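Histidine kinase (Pseudomonas aeruginosa, PDB 7C1I) probably acts as a histidine-containing phosphotransfer protein (HptB), relaying phosphoryl groups from sensor histidine kinase receiver domains in a two-component regulatory system. Local coordinates at residues A3-D8 against F101-I106; R38-A43 against Q50-T55; L25-V30 against Q110-Y115. All blocks are in the same frame, centred on the assembly; numbering follows the deposited sequence. Where two conformers were deposited one is given.

Interaction 1 of 3, residues A3-D8 against F101-I106; sequences APHLDD and FAIVRI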
# COMPACT_ATOMS: atom_id res chain seq x y z
N ALA A 3 16.01 -14.90 -8.90
CA ALA A 3 16.99 -14.12 -8.12
C ALA A 3 16.65 -12.65 -8.33
O ALA A 3 16.04 -12.41 -9.37
CB ALA A 3 18.40 -14.47 -8.52
N PRO A 4 16.87 -11.71 -7.39
CA PRO A 4 17.48 -11.95 -6.08
C PRO A 4 16.52 -12.41 -4.98
O PRO A 4 16.92 -12.65 -3.85
CB PRO A 4 17.98 -10.55 -5.68
CG PRO A 4 16.92 -9.63 -6.22
CD PRO A 4 16.61 -10.27 -7.56
N HIS A 5 15.24 -12.64 -5.30
CA HIS A 5 14.13 -12.92 -4.35
C HIS A 5 14.27 -14.34 -3.79
O HIS A 5 13.92 -14.62 -2.63
CB HIS A 5 12.78 -12.76 -5.06
CG HIS A 5 12.64 -11.40 -5.65
ND1 HIS A 5 12.54 -10.24 -4.91
CD2 HIS A 5 12.68 -11.03 -6.95
CE1 HIS A 5 12.64 -9.19 -5.70
NE2 HIS A 5 12.68 -9.66 -6.95
N LEU A 6 14.68 -15.28 -4.65
CA LEU A 6 14.82 -16.70 -4.22
C LEU A 6 16.25 -17.14 -4.54
O LEU A 6 16.78 -16.78 -5.60
CB LEU A 6 13.80 -17.53 -5.01
CG LEU A 6 12.34 -17.35 -4.63
CD1 LEU A 6 11.46 -18.20 -5.54
CD2 LEU A 6 12.19 -17.75 -3.17
N ASP A 7 16.89 -17.83 -3.59
CA ASP A 7 18.26 -18.37 -3.82
C ASP A 7 18.02 -19.79 -4.36
O ASP A 7 17.52 -20.67 -3.64
CB ASP A 7 19.13 -18.43 -2.56
CG ASP A 7 20.55 -18.90 -2.86
OD1 ASP A 7 20.71 -19.74 -3.76
OD2 ASP A 7 21.44 -18.56 -2.07
N ASP A 8 18.07 -19.95 -5.69
CA ASP A 8 17.50 -21.13 -6.40
C ASP A 8 18.18 -22.43 -5.96
O ASP A 8 17.59 -23.52 -6.09
CB ASP A 8 17.73 -21.18 -7.91
CG ASP A 8 17.29 -22.53 -8.44
OD1 ASP A 8 16.16 -22.97 -8.16
OD2 ASP A 8 18.17 -23.20 -9.03
N PHE A 101 7.14 -10.78 0.10
CA PHE A 101 6.34 -12.03 0.25
C PHE A 101 5.44 -12.18 -0.99
O PHE A 101 5.27 -13.28 -1.55
CB PHE A 101 5.53 -12.13 1.54
CG PHE A 101 4.69 -13.39 1.52
CD1 PHE A 101 5.25 -14.65 1.58
CD2 PHE A 101 3.32 -13.31 1.37
CE1 PHE A 101 4.42 -15.75 1.49
CE2 PHE A 101 2.47 -14.41 1.32
CZ PHE A 101 3.05 -15.65 1.42
N ALA A 102 4.85 -11.10 -1.51
CA ALA A 102 3.92 -11.25 -2.65
C ALA A 102 4.70 -11.83 -3.83
O ALA A 102 4.10 -12.60 -4.62
CB ALA A 102 3.33 -9.91 -3.02
N ILE A 103 5.98 -11.47 -3.97
CA ILE A 103 6.81 -12.01 -5.09
C ILE A 103 7.02 -13.50 -4.83
O ILE A 103 6.89 -14.31 -5.77
CB ILE A 103 8.14 -11.25 -5.26
CG1 ILE A 103 7.89 -9.76 -5.54
CG2 ILE A 103 9.02 -11.96 -6.26
CD1 ILE A 103 9.16 -8.95 -5.56
N VAL A 104 7.54 -13.81 -3.64
CA VAL A 104 7.80 -15.26 -3.36
C VAL A 104 6.49 -16.03 -3.57
O VAL A 104 6.50 -17.14 -4.15
CB VAL A 104 8.27 -15.39 -1.90
CG1 VAL A 104 8.35 -16.88 -1.59
CG2 VAL A 104 9.61 -14.69 -1.85
N ARG A 105 5.33 -15.55 -3.13
CA ARG A 105 4.00 -16.21 -3.22
C ARG A 105 3.77 -16.53 -4.71
O ARG A 105 3.39 -17.68 -4.98
CB ARG A 105 2.92 -15.34 -2.57
CG ARG A 105 1.63 -16.15 -2.50
CD ARG A 105 0.55 -15.26 -1.91
NE ARG A 105 -0.69 -15.96 -1.60
CZ ARG A 105 -1.58 -16.50 -2.42
NH1 ARG A 105 -1.39 -16.39 -3.72
NH2 ARG A 105 -2.62 -17.17 -1.94
N ILE A 106 3.80 -15.52 -5.59
CA ILE A 106 3.35 -15.83 -6.97
C ILE A 106 4.36 -16.81 -7.58
O ILE A 106 3.92 -17.67 -8.38
CB ILE A 106 3.14 -14.54 -7.79
CG1 ILE A 106 2.64 -14.91 -9.18
CG2 ILE A 106 4.43 -13.78 -8.05
CD1 ILE A 106 1.30 -15.59 -9.27
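His5 and Ile103 make the main touch between the N-terminal lead-in and helix 90-112 of the Hpt four-helix bundle. The lead-in, residues 3-8, is irregular and runs into helix 8-18. It lies against helix 90-112. Ile103 comes over one face of the His5 ring. Its CD1 stands 3.8 Å from the ring centroid, 24° off the normal, which makes a CH-pi contact. The nearest ring atom to Ile103 CD1 is His5 CE1, at 3.5 Å. The other branch of the isoleucine lies on the same face, with Ile103 CG2 at 3.7 Å from His5 CG. The two methyls therefore span that one face, CG2 near the root of the ring and CD1 near CE1. The Ile103 torsion (chi1 -59°) sets CG1 beside the backbone N and CG2 beside the carbonyl carbon, and the side chains cross at about a right angle. Pro4 CD lies over the rim of the other ring face, 3.9 Å above the plane. A cis peptide bond precedes this proline. One ring nitrogen is bonded: His5 ND1 to Glu100 OE2, one turn before Ile103 on the same helix. This bond should limit rotation of the ring. Leu70 of helix 69-83 also touches His5, and Gln88 of the second subunit packs on Ile103. No hydrogen bond joins the two segments directly. The next pair is purely apolar. The CB of Leu6 is directed toward the helix, and the side chain also reaches Leu107 and Phe108. Val104 lies beside it and is backed by Phe29 of helix 22-45. Their methyls, Leu6 CD2 and Val104 CG2, meet at 4.2 Å.

Interaction 2 of 3, residues R38-A43 against Q50-T55; sequences RSLHAA and QALRHT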
# COMPACT_ATOMS: atom_id res chain seq x y z
N ARG A 38 -0.14 -11.83 9.44
CA ARG A 38 -1.32 -11.42 10.25
C ARG A 38 -0.87 -11.18 11.69
O ARG A 38 -1.25 -10.14 12.27
CB ARG A 38 -2.38 -12.52 10.13
CG ARG A 38 -3.09 -12.48 8.78
CD ARG A 38 -4.31 -13.38 8.81
NE ARG A 38 -4.01 -14.78 9.09
CZ ARG A 38 -3.76 -15.73 8.19
NH1 ARG A 38 -3.75 -15.39 6.91
NH2 ARG A 38 -3.53 -16.96 8.60
N SER A 39 0.04 -12.02 12.19
CA SER A 39 0.53 -11.92 13.59
C SER A 39 1.31 -10.62 13.81
O SER A 39 1.27 -9.96 14.87
CB SER A 39 1.35 -13.11 14.03
OG SER A 39 0.52 -14.25 14.20
N LEU A 40 2.15 -10.28 12.83
CA LEU A 40 2.94 -9.02 12.80
C LEU A 40 1.99 -7.81 12.83
O LEU A 40 2.24 -6.85 13.59
CB LEU A 40 3.93 -8.99 11.64
CG LEU A 40 5.09 -9.97 11.80
CD1 LEU A 40 5.92 -9.99 10.52
CD2 LEU A 40 5.94 -9.65 13.02
N HIS A 41 1.00 -7.83 11.94
CA HIS A 41 0.08 -6.67 11.95
C HIS A 41 -0.58 -6.59 13.33
O HIS A 41 -0.81 -5.46 13.79
CB HIS A 41 -0.97 -6.78 10.82
CG HIS A 41 -0.42 -6.48 9.47
ND1 HIS A 41 -0.07 -5.21 9.06
CD2 HIS A 41 -0.11 -7.31 8.45
CE1 HIS A 41 0.43 -5.31 7.84
NE2 HIS A 41 0.40 -6.58 7.41
N ALA A 42 -1.05 -7.68 13.95
CA ALA A 42 -1.79 -7.64 15.24
C ALA A 42 -0.79 -7.13 16.28
O ALA A 42 -1.17 -6.26 17.10
CB ALA A 42 -2.25 -9.04 15.59
N ALA A 43 0.48 -7.52 16.24
CA ALA A 43 1.48 -7.11 17.25
C ALA A 43 1.70 -5.60 17.06
O ALA A 43 1.93 -4.84 18.02
CB ALA A 43 2.76 -7.91 17.16
N GLN A 50 7.73 -7.31 21.94
CA GLN A 50 8.29 -8.68 22.10
C GLN A 50 7.60 -9.66 21.15
O GLN A 50 8.16 -10.67 20.68
CB GLN A 50 8.23 -9.07 23.58
CG GLN A 50 9.10 -8.21 24.49
CD GLN A 50 10.57 -8.29 24.15
OE1 GLN A 50 11.21 -7.24 24.11
NE2 GLN A 50 11.10 -9.43 23.72
N ALA A 51 6.33 -9.40 20.80
CA ALA A 51 5.60 -10.25 19.83
C ALA A 51 6.23 -9.97 18.46
O ALA A 51 6.41 -10.89 17.63
CB ALA A 51 4.10 -10.07 19.87
N LEU A 52 6.45 -8.69 18.14
CA LEU A 52 7.09 -8.31 16.85
C LEU A 52 8.42 -9.07 16.74
O LEU A 52 8.72 -9.71 15.71
CB LEU A 52 7.33 -6.81 16.67
CG LEU A 52 6.03 -6.04 16.44
CD1 LEU A 52 6.32 -4.56 16.63
CD2 LEU A 52 5.49 -6.28 15.04
N ARG A 53 9.23 -9.06 17.80
CA ARG A 53 10.60 -9.63 17.76
C ARG A 53 10.53 -11.15 17.57
O ARG A 53 11.22 -11.66 16.67
CB ARG A 53 11.25 -9.38 19.13
CG ARG A 53 12.65 -9.96 19.28
CD ARG A 53 13.15 -10.47 20.62
NE ARG A 53 12.22 -11.18 21.49
CZ ARG A 53 11.83 -12.45 21.45
NH1 ARG A 53 12.33 -13.32 20.59
NH2 ARG A 53 10.86 -12.88 22.24
N HIS A 54 9.61 -11.82 18.27
CA HIS A 54 9.51 -13.30 18.29
C HIS A 54 8.93 -13.79 16.96
O HIS A 54 9.57 -14.65 16.32
CB HIS A 54 8.64 -13.80 19.45
CG HIS A 54 8.46 -15.28 19.44
ND1 HIS A 54 9.34 -16.12 20.08
CD2 HIS A 54 7.49 -16.07 18.94
CE1 HIS A 54 8.95 -17.37 19.94
NE2 HIS A 54 7.81 -17.36 19.23
N THR A 55 7.92 -13.08 16.45
CA THR A 55 7.30 -13.53 15.17
C THR A 55 8.31 -13.25 14.06
O THR A 55 8.45 -14.02 13.08
CB THR A 55 5.97 -12.81 14.91
OG1 THR A 55 5.11 -13.17 16.00
CG2 THR A 55 5.36 -13.22 13.59
O HOH W 1 3.21 -11.27 16.87
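Ala51 faces Ala43 where helix 22-45 and helix 49-65 form an antiparallel helical hairpin of the Hpt four-helix bundle. The two short segments run at 162° to each other, with their axes 8.8 Å apart at closest approach. Ala51 CB and Ala43 CB are 3.7 Å apart. The small side chains let the backbones come close; the CA atoms of Ala43 and Leu52 are 5.8 Å apart. Ala51 N is hydrogen-bonded to Asp48 OD1. Leu52 comes next and works through one branch. Leu52 CD2 sits 3.8 Å from Ala43 CB and 3.6 Å from Leu40 O, so a methyl rests on a backbone carbonyl. The same CD2 meets Leu40 CD2. Both leucines also meet the last helix of the bundle, where Ile94 of helix 90-112 touches each of them. Thr55 closes the series with both of its branches in use. Its CG2, set anti to the backbone N by chi1 of -62°, goes to the apolar side and lies 3.7 Å from Leu40 CD2. The Leu40 and Thr55 side chains run antiparallel alongside one another. Ser39 CB also touches Thr55 CG2. The hydroxyl of Thr55 turns the other way, to a bridging water 2.8 Å from Thr55 OG1. That water donates to Ser39 O at 3.1 Å, a carbonyl that also accepts the helical N-H of Ala43.

Interaction 3 of 3, residues L25-V30 against Q110-Y115; sequences LLDTFV and QERQRY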
# COMPACT_ATOMS: atom_id res chain seq x y z
N LEU A 25 5.57 -28.23 0.66
CA LEU A 25 6.40 -27.22 1.35
C LEU A 25 6.14 -25.85 0.70
O LEU A 25 6.06 -24.86 1.45
CB LEU A 25 7.90 -27.53 1.27
CG LEU A 25 8.27 -28.80 2.03
CD1 LEU A 25 9.77 -28.98 1.88
CD2 LEU A 25 7.93 -28.65 3.50
N LEU A 26 6.06 -25.80 -0.64
CA LEU A 26 5.68 -24.49 -1.24
C LEU A 26 4.36 -24.01 -0.63
O LEU A 26 4.22 -22.81 -0.31
CB LEU A 26 5.53 -24.69 -2.75
CG LEU A 26 6.85 -25.04 -3.44
CD1 LEU A 26 6.60 -25.33 -4.91
CD2 LEU A 26 8.04 -24.11 -3.37
N ASP A 27 3.31 -24.83 -0.60
CA ASP A 27 1.93 -24.52 -0.13
C ASP A 27 2.06 -24.08 1.33
O ASP A 27 1.34 -23.14 1.72
CB ASP A 27 0.96 -25.69 -0.30
CG ASP A 27 0.60 -25.90 -1.76
OD1 ASP A 27 0.74 -24.93 -2.54
OD2 ASP A 27 0.10 -27.01 -2.00
N THR A 28 2.83 -24.88 2.07
CA THR A 28 2.85 -24.69 3.55
C THR A 28 3.46 -23.31 3.83
O THR A 28 2.84 -22.70 4.72
CB THR A 28 3.62 -25.77 4.32
OG1 THR A 28 2.90 -26.96 4.03
CG2 THR A 28 3.64 -25.55 5.81
N PHE A 29 4.53 -23.02 3.09
CA PHE A 29 5.31 -21.77 3.29
C PHE A 29 4.35 -20.59 3.08
O PHE A 29 4.34 -19.60 3.83
CB PHE A 29 6.53 -21.63 2.37
CG PHE A 29 7.17 -20.28 2.56
CD1 PHE A 29 7.86 -20.02 3.73
CD2 PHE A 29 7.05 -19.29 1.59
CE1 PHE A 29 8.61 -18.86 3.88
CE2 PHE A 29 7.62 -18.05 1.84
CZ PHE A 29 8.41 -17.87 2.95
N VAL A 30 3.50 -20.70 2.06
CA VAL A 30 2.53 -19.60 1.77
C VAL A 30 1.64 -19.44 3.01
O VAL A 30 1.39 -18.32 3.52
CB VAL A 30 1.76 -19.79 0.45
CG1 VAL A 30 0.58 -18.84 0.29
CG2 VAL A 30 2.77 -19.70 -0.68
N GLN A 110 3.18 -20.38 -9.05
CA GLN A 110 3.52 -20.77 -10.44
C GLN A 110 4.12 -22.18 -10.44
O GLN A 110 3.74 -23.04 -11.26
CB GLN A 110 4.43 -19.70 -11.05
CG GLN A 110 4.80 -19.94 -12.51
CD GLN A 110 5.67 -18.80 -12.98
OE1 GLN A 110 6.62 -18.39 -12.31
NE2 GLN A 110 5.48 -18.41 -14.23
N GLU A 111 5.16 -22.34 -9.61
CA GLU A 111 5.94 -23.61 -9.59
C GLU A 111 4.95 -24.69 -9.15
O GLU A 111 4.98 -25.83 -9.66
CB GLU A 111 7.07 -23.49 -8.56
CG GLU A 111 7.86 -24.79 -8.51
CD GLU A 111 8.50 -25.22 -9.82
OE1 GLU A 111 8.76 -24.37 -10.68
OE2 GLU A 111 8.87 -26.41 -9.87
N ARG A 112 4.07 -24.49 -8.15
CA ARG A 112 3.18 -25.54 -7.59
C ARG A 112 2.33 -26.13 -8.71
O ARG A 112 1.88 -27.29 -8.58
CB ARG A 112 2.30 -24.98 -6.47
CG ARG A 112 1.24 -25.89 -5.85
CD ARG A 112 2.00 -27.01 -5.17
NE ARG A 112 1.01 -27.95 -4.66
CZ ARG A 112 0.45 -28.95 -5.33
NH1 ARG A 112 0.73 -29.09 -6.61
NH2 ARG A 112 -0.42 -29.76 -4.76
N GLN A 113 2.00 -25.36 -9.75
CA GLN A 113 1.05 -25.82 -10.80
C GLN A 113 1.73 -26.92 -11.62
O GLN A 113 1.04 -27.60 -12.40
CB GLN A 113 0.69 -24.59 -11.63
CG GLN A 113 -0.37 -23.75 -10.94
CD GLN A 113 -0.54 -22.44 -11.69
OE1 GLN A 113 -0.74 -22.42 -12.90
NE2 GLN A 113 -0.39 -21.30 -11.04
N ARG A 114 3.03 -27.18 -11.45
CA ARG A 114 3.84 -28.19 -12.18
C ARG A 114 3.63 -29.55 -11.50
O ARG A 114 4.14 -30.50 -12.14
CB ARG A 114 5.31 -27.80 -12.34
CG ARG A 114 5.43 -26.48 -13.08
CD ARG A 114 6.87 -26.00 -13.16
NE ARG A 114 7.57 -26.85 -14.11
CZ ARG A 114 8.42 -27.81 -13.75
NH1 ARG A 114 8.97 -28.52 -14.71
NH2 ARG A 114 8.78 -27.93 -12.48
N TYR A 115 2.88 -29.65 -10.40
CA TYR A 115 2.76 -30.91 -9.61
C TYR A 115 1.26 -31.19 -9.48
O TYR A 115 0.39 -30.30 -9.41
CB TYR A 115 3.38 -30.75 -8.23
CG TYR A 115 4.84 -30.40 -8.37
CD1 TYR A 115 5.11 -29.05 -8.44
CD2 TYR A 115 5.92 -31.27 -8.40
CE1 TYR A 115 6.41 -28.59 -8.63
CE2 TYR A 115 7.22 -30.81 -8.53
CZ TYR A 115 7.49 -29.45 -8.56
OH TYR A 115 8.72 -28.95 -8.88
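Asp27 and Arg112 form a salt bridge between helices 22-45 and 90-112, the first and last helices of the Hpt four-helix bundle. The C-terminal residues fold back beside it. Arg112 NE donates to Asp27 OD2 at 3.0 Å, and the bond is fairly straight at 162°. The acceptor lies near the guanidinium plane, at its edge. From the carboxylate the donor is 39° out of plane. Arg112 CG stands anti to the backbone N (chi1 175°), 3.5 Å from Asp27 OD1. The bend at chi2 then swings CD and NE across the carboxylate. The other guanidinium nitrogens are engaged as well. Arg112 NH1 makes a weak bond to Tyr115 O at 3.1 Å, and Arg112 NH2 reaches Arg116 O. The arginine thus ties the chain end back to the bundle. A type I turn from Arg112 to Tyr115 brings Tyr115 O round. Glu111 OE2 takes a salt bridge from Arg114 NH2 at 3.0 Å. Tyr115 OH lies 2.7 Å from Glu111 OE2, but Gln15 OE1 of helix 8-18 is also within reach of that one proton. Gln110 NE2 donates to Gly85 O of the second subunit. Pro23 flanks Arg112 near the start of helix 22-45. Beside the charges, Leu26 CD1 packs on Glu111 CG at 3.9 Å. Leu26 thus sits between its own helix 22-45 and Phe108 of helix 90-112, with Met66 touching it from a loop.

Helix 90-112 takes part in interactions 1 and 3, and helix 22-45 in interactions 2 and 3. Interactions 1 and 3 touch, with Val104 and Phe101 packing on Phe29 and Val30, and the second subunit reaches both. Interaction 2 lies on the opposite side of the chain's centre, and no other chain of the assembly touches it. All three are partly buried. Three of six touching residues are buried in interaction 2, two of four in interaction 1 and one of four in interaction 3. The hairpin contact packs alanine, leucine and threonine, with a water at its margin. The N-terminal contact sets an imidazole face against isoleucine. The C-terminal contact combines one salt bridge with leucine packing.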